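Local structure of LRR receptor-like serine/threonine-protein kinase RGI3 (Arabidopsis thaliana, 5HZ0) at residues A[595-607]-A[618-630]. The protein serves as a cell-surface receptor kinase for RGF peptide hormones, which maintain the root stem cell niche, and pairs with SERK co-receptors once the peptide is bound. The protein carries 5 engineered substitutions. Residues are numbered along the deposited sequence; the frame is centred on the assembly and turned at random.
With NAG (2-acetamido-2-deoxy-beta-D-glucopyranose), chain E.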
ATOM      1  N   ASN A 595      -4.518 -36.633  -7.947  1.00  9.75           N
ATOM      2  CA  ASN A 595      -5.702 -37.083  -8.661  1.00  9.32           C
ATOM      3  C   ASN A 595      -5.290 -37.993  -9.830  1.00 21.81           C
ATOM      4  O   ASN A 595      -4.733 -37.521 -10.837  1.00 17.98           O
ATOM      5  CB  ASN A 595      -6.517 -35.874  -9.125  1.00  8.55           C
ATOM      6  CG  ASN A 595      -7.910 -36.242  -9.603  1.00  9.24           C
ATOM      7  OD1 ASN A 595      -8.158 -37.396  -9.950  1.00  8.33           O
ATOM      8  ND2 ASN A 595      -8.835 -35.257  -9.652  1.00  7.41           N
ATOM      9  N   ILE A 596      -5.517 -39.301  -9.641  1.00 17.70           N
ATOM     10  CA  ILE A 596      -5.269 -40.356 -10.639  1.00 10.41           C
ATOM     11  C   ILE A 596      -6.504 -40.961 -11.339  1.00 10.07           C
ATOM     12  O   ILE A 596      -6.385 -41.938 -12.078  1.00 10.41           O
ATOM     13  CB  ILE A 596      -4.329 -41.474 -10.113  1.00 11.24           C
ATOM     14  CG1 ILE A 596      -4.781 -41.992  -8.732  1.00 11.35           C
ATOM     15  CG2 ILE A 596      -2.893 -40.978 -10.034  1.00 11.70           C
ATOM     16  CD1 ILE A 596      -6.094 -42.707  -8.711  1.00 11.06           C
ATOM     17  N   SER A 597      -7.678 -40.423 -11.049  1.00  9.44           N
ATOM     18  CA  SER A 597      -8.944 -40.996 -11.490  1.00  9.14           C
ATOM     19  C   SER A 597      -9.152 -40.982 -12.999  1.00  8.99           C
ATOM     20  O   SER A 597      -8.482 -40.262 -13.724  1.00 17.29           O
ATOM     21  CB  SER A 597     -10.108 -40.278 -10.811  1.00  8.51           C
ATOM     22  OG  SER A 597     -10.341 -39.013 -11.403  1.00 11.78           O
ATOM     23  N   TYR A 598     -10.079 -41.806 -13.463  1.00  8.92           N
ATOM     24  CA  TYR A 598     -10.358 -41.974 -14.889  1.00  8.87           C
ATOM     25  C   TYR A 598      -9.104 -42.214 -15.721  1.00  9.39           C
ATOM     26  O   TYR A 598      -8.828 -41.505 -16.673  1.00 20.16           O
ATOM     27  CB  TYR A 598     -11.222 -40.840 -15.435  1.00 12.42           C
ATOM     28  CG  TYR A 598     -12.546 -40.740 -14.721  1.00 16.36           C
ATOM     29  CD1 TYR A 598     -13.662 -41.458 -15.163  1.00 15.12           C
ATOM     30  CD2 TYR A 598     -12.677 -39.956 -13.573  1.00 19.70           C
ATOM     31  CE1 TYR A 598     -14.882 -41.377 -14.486  1.00  7.22           C
ATOM     32  CE2 TYR A 598     -13.875 -39.869 -12.899  1.00  7.02           C
ATOM     33  CZ  TYR A 598     -14.975 -40.577 -13.361  1.00 24.90           C
ATOM     34  OH  TYR A 598     -16.165 -40.481 -12.680  1.00 25.38           O
ATOM     35  N   ASN A 599      -8.337 -43.214 -15.316  1.00 18.69           N
ATOM     36  CA  ASN A 599      -7.219 -43.691 -16.099  1.00 10.61           C
ATOM     37  C   ASN A 599      -7.326 -45.201 -16.207  1.00 15.79           C
ATOM     38  O   ASN A 599      -8.316 -45.795 -15.782  1.00 14.96           O
ATOM     39  CB  ASN A 599      -5.877 -43.277 -15.479  1.00 15.00           C
ATOM     40  CG  ASN A 599      -5.389 -41.911 -15.971  1.00 19.65           C
ATOM     41  OD1 ASN A 599      -5.007 -41.759 -17.135  1.00 10.80           O
ATOM     42  ND2 ASN A 599      -5.370 -40.923 -15.074  1.00 10.37           N
ATOM     43  N   ASP A 600      -6.330 -45.805 -16.838  1.00 15.06           N
ATOM     44  CA  ASP A 600      -6.213 -47.259 -16.951  1.00 20.68           C
ATOM     45  C   ASP A 600      -5.270 -47.910 -15.928  1.00 12.92           C
ATOM     46  O   ASP A 600      -4.749 -48.979 -16.188  1.00 13.53           O
ATOM     47  CB  ASP A 600      -5.913 -47.691 -18.388  1.00 25.63           C
ATOM     48  CG  ASP A 600      -7.072 -47.406 -19.335  1.00 31.59           C
ATOM     49  OD1 ASP A 600      -8.224 -47.749 -18.989  1.00 11.80           O
ATOM     50  OD2 ASP A 600      -6.833 -46.829 -20.423  1.00 33.93           O
ATOM     51  N   PHE A 601      -4.926 -47.187 -14.863  1.00 16.93           N
ATOM     52  CA  PHE A 601      -4.033 -47.697 -13.814  1.00 13.38           C
ATOM     53  C   PHE A 601      -4.545 -48.992 -13.169  1.00 13.68           C
ATOM     54  O   PHE A 601      -5.745 -49.247 -13.099  1.00 13.28           O
ATOM     55  CB  PHE A 601      -3.830 -46.656 -12.692  1.00 13.13           C
ATOM     56  CG  PHE A 601      -3.106 -45.403 -13.113  1.00 18.34           C
ATOM     57  CD1 PHE A 601      -1.862 -45.461 -13.725  1.00 19.31           C
ATOM     58  CD2 PHE A 601      -3.666 -44.154 -12.864  1.00 18.88           C
ATOM     59  CE1 PHE A 601      -1.202 -44.291 -14.089  1.00 22.42           C
ATOM     60  CE2 PHE A 601      -3.010 -42.984 -13.230  1.00 16.72           C
ATOM     61  CZ  PHE A 601      -1.782 -43.051 -13.842  1.00 12.68           C
ATOM     62  N   SER A 602      -3.607 -49.806 -12.699  1.00 14.41           N
ATOM     63  CA  SER A 602      -3.920 -51.061 -12.034  1.00 22.81           C
ATOM     64  C   SER A 602      -2.765 -51.422 -11.117  1.00 19.84           C
ATOM     65  O   SER A 602      -1.651 -50.945 -11.313  1.00 15.80           O
ATOM     66  CB  SER A 602      -4.153 -52.175 -13.059  1.00 15.07           C
ATOM     67  OG  SER A 602      -2.942 -52.782 -13.438  1.00 24.46           O
ATOM     68  N   GLY A 603      -3.013 -52.294 -10.145  1.00 20.83           N
ATOM     69  CA  GLY A 603      -2.013 -52.610  -9.140  1.00 16.47           C
ATOM     70  C   GLY A 603      -2.364 -52.146  -7.739  1.00 16.28           C
ATOM     71  O   GLY A 603      -3.358 -51.432  -7.512  1.00 15.58           O
ATOM     72  N   ASP A 604      -1.578 -52.597  -6.774  1.00 16.95           N
ATOM     73  CA  ASP A 604      -1.874 -52.264  -5.392  1.00 25.24           C
ATOM     74  C   ASP A 604      -1.090 -51.081  -4.848  1.00 24.54           C
ATOM     75  O   ASP A 604       0.064 -50.877  -5.203  1.00 26.93           O
ATOM     76  CB  ASP A 604      -1.689 -53.465  -4.474  1.00 26.82           C
ATOM     77  CG  ASP A 604      -0.258 -53.888  -4.359  1.00 25.72           C
ATOM     78  OD1 ASP A 604       0.431 -53.953  -5.393  1.00 22.71           O
ATOM     79  OD2 ASP A 604       0.177 -54.159  -3.227  1.00 32.97           O
ATOM     80  N   LEU A 605      -1.739 -50.331  -3.961  1.00 27.82           N
ATOM     81  CA  LEU A 605      -1.152 -49.182  -3.301  1.00 35.26           C
ATOM     82  C   LEU A 605      -1.025 -49.520  -1.829  1.00 37.32           C
ATOM     83  O   LEU A 605      -1.899 -50.196  -1.263  1.00 38.04           O
ATOM     84  CB  LEU A 605      -2.084 -47.979  -3.428  1.00 39.92           C
ATOM     85  CG  LEU A 605      -2.776 -47.776  -4.766  1.00 14.84           C
ATOM     86  CD1 LEU A 605      -3.929 -46.817  -4.619  1.00 13.99           C
ATOM     87  CD2 LEU A 605      -1.765 -47.263  -5.742  1.00 14.97           C
ATOM     88  N   PRO A 606       0.053 -49.027  -1.192  1.00 33.82           N
ATOM     89  CA  PRO A 606       0.337 -49.381   0.203  1.00 34.42           C
ATOM     90  C   PRO A 606      -0.725 -48.815   1.127  1.00 32.47           C
ATOM     91  O   PRO A 606      -1.350 -47.820   0.771  1.00 29.11           O
ATOM     92  CB  PRO A 606       1.694 -48.713   0.469  1.00 28.25           C
ATOM     93  CG  PRO A 606       1.819 -47.653  -0.578  1.00 21.20           C
ATOM     94  CD  PRO A 606       1.099 -48.168  -1.777  1.00 22.03           C
ATOM     95  N   ASN A 607      -0.909 -49.413   2.300  1.00 36.86           N
ATOM     96  CA  ASN A 607      -1.889 -48.877   3.226  1.00 36.72           C
ATOM     97  C   ASN A 607      -1.137 -47.841   4.049  1.00 40.78           C
ATOM     98  O   ASN A 607      -0.375 -48.161   4.967  1.00 44.14           O
ATOM     99  CB  ASN A 607      -2.398 -49.995   4.137  1.00 32.14           C
ATOM    100  CG  ASN A 607      -3.733 -49.670   4.784  1.00 34.61           C
ATOM    101  OD1 ASN A 607      -4.166 -48.519   4.808  1.00 34.20           O
ATOM    102  ND2 ASN A 607      -4.392 -50.696   5.324  1.00 32.05           N
ATOM    103  N   ASP A 618     -12.178 -42.726  -6.977  1.00 14.46           N
ATOM    104  CA  ASP A 618     -10.978 -42.506  -7.787  1.00 14.71           C
ATOM    105  C   ASP A 618     -10.317 -43.809  -8.203  1.00 21.09           C
ATOM    106  O   ASP A 618      -9.789 -43.903  -9.315  1.00 22.11           O
ATOM    107  CB  ASP A 618      -9.959 -41.668  -7.028  1.00 16.17           C
ATOM    108  CG  ASP A 618     -10.195 -40.193  -7.190  1.00 30.99           C
ATOM    109  OD1 ASP A 618     -11.348 -39.812  -7.487  1.00 32.37           O
ATOM    110  OD2 ASP A 618      -9.226 -39.416  -7.035  1.00 41.94           O
ATOM    111  N   LEU A 619     -10.328 -44.802  -7.307  1.00 17.09           N
ATOM    112  CA  LEU A 619      -9.793 -46.119  -7.629  1.00 15.97           C
ATOM    113  C   LEU A 619     -10.805 -46.895  -8.464  1.00 13.40           C
ATOM    114  O   LEU A 619     -10.446 -47.806  -9.206  1.00 13.24           O
ATOM    115  CB  LEU A 619      -9.467 -46.922  -6.366  1.00 19.30           C
ATOM    116  CG  LEU A 619      -8.703 -46.274  -5.209  1.00 17.02           C
ATOM    117  CD1 LEU A 619      -8.380 -47.332  -4.167  1.00 12.36           C
ATOM    118  CD2 LEU A 619      -7.437 -45.581  -5.678  1.00 12.69           C
ATOM    119  N   ALA A 620     -12.077 -46.538  -8.337  1.00 10.20           N
ATOM    120  CA  ALA A 620     -13.126 -47.275  -9.032  1.00 20.76           C
ATOM    121  C   ALA A 620     -13.196 -46.921 -10.526  1.00 19.57           C
ATOM    122  O   ALA A 620     -13.712 -47.704 -11.333  1.00 15.83           O
ATOM    123  CB  ALA A 620     -14.473 -47.056  -8.342  1.00  9.59           C
ATOM    124  N   SER A 621     -12.657 -45.752 -10.888  1.00 15.29           N
ATOM    125  CA  SER A 621     -12.627 -45.311 -12.284  1.00 17.35           C
ATOM    126  C   SER A 621     -11.398 -45.802 -13.049  1.00 20.74           C
ATOM    127  O   SER A 621     -11.250 -45.526 -14.237  1.00 27.44           O
ATOM    128  CB  SER A 621     -12.732 -43.780 -12.391  1.00 16.20           C
ATOM    129  OG  SER A 621     -11.706 -43.144 -11.651  1.00 18.45           O
ATOM    130  N   ASN A 622     -10.511 -46.503 -12.357  1.00 10.48           N
ATOM    131  CA  ASN A 622      -9.336 -47.094 -12.986  1.00 11.10           C
ATOM    132  C   ASN A 622      -9.535 -48.557 -13.421  1.00 19.59           C
ATOM    133  O   ASN A 622     -10.654 -49.039 -13.506  1.00 11.34           O
ATOM    134  CB  ASN A 622      -8.094 -46.925 -12.108  1.00 11.53           C
ATOM    135  CG  ASN A 622      -7.500 -45.543 -12.208  1.00 14.37           C
ATOM    136  OD1 ASN A 622      -6.733 -45.251 -13.132  1.00 14.72           O
ATOM    137  ND2 ASN A 622      -7.846 -44.679 -11.256  1.00 11.29           N
ATOM    138  N   ARG A 623      -8.446 -49.243 -13.741  1.00 12.21           N
ATOM    139  CA  ARG A 623      -8.539 -50.597 -14.257  1.00 16.98           C
ATOM    140  C   ARG A 623      -8.423 -51.669 -13.165  1.00 13.16           C
ATOM    141  O   ARG A 623      -9.302 -52.499 -13.022  1.00 14.52           O
ATOM    142  CB  ARG A 623      -7.491 -50.814 -15.351  1.00 18.28           C
ATOM    143  CG  ARG A 623      -7.551 -52.165 -16.004  1.00 20.47           C
ATOM    144  CD  ARG A 623      -6.401 -52.345 -16.965  1.00 37.10           C
ATOM    145  NE  ARG A 623      -6.476 -51.448 -18.117  1.00 52.69           N
ATOM    146  CZ  ARG A 623      -5.484 -51.287 -18.994  1.00 65.34           C
ATOM    147  NH1 ARG A 623      -4.342 -51.956 -18.842  1.00 67.52           N
ATOM    148  NH2 ARG A 623      -5.624 -50.452 -20.018  1.00 68.80           N
ATOM    149  N   GLY A 624      -7.271 -51.721 -12.513  1.00 22.25           N
ATOM    150  CA  GLY A 624      -6.999 -52.554 -11.347  1.00 14.13           C
ATOM    151  C   GLY A 624      -6.585 -51.999  -9.989  1.00 14.18           C
ATOM    152  O   GLY A 624      -5.819 -52.677  -9.324  1.00 14.81           O
ATOM    153  N   LEU A 625      -6.904 -50.760  -9.622  1.00 13.60           N
ATOM    154  CA  LEU A 625      -6.282 -50.180  -8.416  1.00 13.74           C
ATOM    155  C   LEU A 625      -6.893 -50.637  -7.099  1.00 13.80           C
ATOM    156  O   LEU A 625      -8.114 -50.673  -6.960  1.00 13.34           O
ATOM    157  CB  LEU A 625      -6.281 -48.644  -8.460  1.00 13.16           C
ATOM    158  CG  LEU A 625      -5.233 -47.946  -9.328  1.00 19.85           C
ATOM    159  CD1 LEU A 625      -5.360 -46.440  -9.189  1.00 20.49           C
ATOM    160  CD2 LEU A 625      -3.836 -48.399  -8.942  1.00 14.05           C
ATOM    161  N   TYR A 626      -6.058 -50.978  -6.119  1.00 14.41           N
ATOM    162  CA  TYR A 626      -6.627 -51.317  -4.807  1.00 14.48           C
ATOM    163  C   TYR A 626      -5.635 -51.124  -3.672  1.00 16.85           C
ATOM    164  O   TYR A 626      -4.442 -51.258  -3.884  1.00 15.55           O
ATOM    165  CB  TYR A 626      -7.146 -52.767  -4.794  1.00 14.83           C
ATOM    166  CG  TYR A 626      -6.058 -53.799  -4.905  1.00 15.68           C
ATOM    167  CD1 TYR A 626      -5.457 -54.068  -6.130  1.00 15.87           C
ATOM    168  CD2 TYR A 626      -5.608 -54.491  -3.783  1.00 16.32           C
ATOM    169  CE1 TYR A 626      -4.452 -55.001  -6.238  1.00 16.66           C
ATOM    170  CE2 TYR A 626      -4.600 -55.432  -3.886  1.00 17.12           C
ATOM    171  CZ  TYR A 626      -4.035 -55.685  -5.115  1.00 17.28           C
ATOM    172  OH  TYR A 626      -3.033 -56.602  -5.235  1.00 18.09           O
ATOM    173  N   ILE A 627      -6.127 -50.850  -2.466  1.00 14.90           N
ATOM    174  CA  ILE A 627      -5.246 -50.758  -1.309  1.00 15.47           C
ATOM    175  C   ILE A 627      -4.932 -52.153  -0.754  1.00 17.82           C
ATOM    176  O   ILE A 627      -5.825 -52.952  -0.508  1.00 16.23           O
ATOM    177  CB  ILE A 627      -5.821 -49.850  -0.187  1.00 17.94           C
ATOM    178  CG1 ILE A 627      -5.446 -48.377  -0.410  1.00 19.19           C
ATOM    179  CG2 ILE A 627      -5.249 -50.255   1.163  1.00 15.83           C
ATOM    180  CD1 ILE A 627      -6.334 -47.599  -1.371  1.00 13.80           C
ATOM    181  N   SER A 628      -3.658 -52.450  -0.556  1.00 25.95           N
ATOM    182  CA  SER A 628      -3.302 -53.754  -0.019  1.00 33.99           C
ATOM    183  C   SER A 628      -2.628 -53.616   1.337  1.00 35.63           C
ATOM    184  O   SER A 628      -2.091 -52.564   1.665  1.00 38.18           O
ATOM    185  CB  SER A 628      -2.371 -54.497  -0.979  1.00 40.69           C
ATOM    186  OG  SER A 628      -1.021 -54.105  -0.787  1.00 40.28           O
ATOM    187  N   ASN A 629      -2.669 -54.682   2.128  1.00 33.87           N
ATOM    188  CA  ASN A 629      -1.955 -54.714   3.398  1.00 28.43           C
ATOM    189  C   ASN A 629      -0.699 -55.560   3.311  1.00 31.53           C
ATOM    190  O   ASN A 629      -0.751 -56.722   2.899  1.00 30.25           O
ATOM    191  CB  ASN A 629      -2.849 -55.245   4.510  1.00 21.63           C
ATOM    192  CG  ASN A 629      -3.994 -54.313   4.823  1.00 23.01           C
ATOM    193  OD1 ASN A 629      -3.798 -53.258   5.433  1.00 25.65           O
ATOM    194  ND2 ASN A 629      -5.199 -54.688   4.404  1.00 18.41           N
ATOM    195  N   ALA A 630       0.425 -54.964   3.705  1.00 32.14           N
ATOM    196  CA  ALA A 630       1.720 -55.636   3.687  1.00 32.10           C
ATOM    197  C   ALA A 630       1.744 -56.857   4.622  1.00 37.26           C
ATOM    198  O   ALA A 630       0.997 -56.916   5.608  1.00 40.21           O
ATOM    199  CB  ALA A 630       2.824 -54.653   4.046  1.00 22.33           C
TER
HETATM  200  C1  NAG E 704      -8.445 -33.946  -9.182  1.00  7.19           C
HETATM  201  C2  NAG E 704      -9.472 -32.998  -9.814  1.00 11.41           C
HETATM  202  C3  NAG E 704      -9.405 -31.570  -9.259  1.00 11.96           C
HETATM  203  C4  NAG E 704      -9.308 -31.552  -7.738  1.00 13.16           C
HETATM  204  C5  NAG E 704      -8.228 -32.534  -7.281  1.00 14.95           C
HETATM  205  C6  NAG E 704      -8.152 -32.666  -5.768  1.00 16.13           C
HETATM  206  C7  NAG E 704     -10.334 -32.965 -12.090  1.00  5.99           C
HETATM  207  C8  NAG E 704     -10.008 -33.043 -13.555  1.00  6.07           C
HETATM  208  N2  NAG E 704      -9.299 -32.982 -11.257  1.00  6.41           N
HETATM  209  O3  NAG E 704     -10.595 -30.912  -9.595  1.00 11.24           O
HETATM  210  O4  NAG E 704      -9.111 -30.223  -7.279  1.00 14.36           O
HETATM  211  O5  NAG E 704      -8.519 -33.825  -7.783  1.00 10.61           O
HETATM  212  O6  NAG E 704      -9.339 -33.272  -5.294  1.00 18.98           O
HETATM  213  O7  NAG E 704     -11.494 -32.864 -11.695  1.00  5.58           O
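With OG held between backbone N and carbonyl carbon (chi1 56°), Ser-621 can accept a hydrogen bond from Tyr-598 N, 2.8 Å from its OG, while its CB sits over the face of the Tyr-598 ring. In Asn-622, chi1 of -79° sets CG beside the backbone N and brings the amide to the 595-607 segment: ND2 donates to Ile-596 O (3.2 Å), approaching from above that carbonyl plane, and also to Asp-618 O. An asparagine suits this place because one short amide supplies both a donor, shared by two carbonyls, and an acceptor, which takes a weak bond from Phe-601 N. Phe-601 O receives Arg-623 N and Gly-624 N, and from here the chains run as parallel strands. On one face Asp-604 CB covers the Tyr-626 ring, offset toward its rim, and Asp-604 OD2 accepts from Ser-628 OG (2.7 Å) on its anti lone pair. On the other face Leu-605 CD2 meets Leu-625 CD2 at 4.0 Å, with Ile-627 beside it, and Leu-605 CD1 reaches Leu-619 CD2 on helix 616-620. Glycan-bearing Asn-595 belongs to the outermost strand, 593-595. The arrangement is that of stacked leucine-rich repeats, here the C-terminal end of the ectodomain's solenoid.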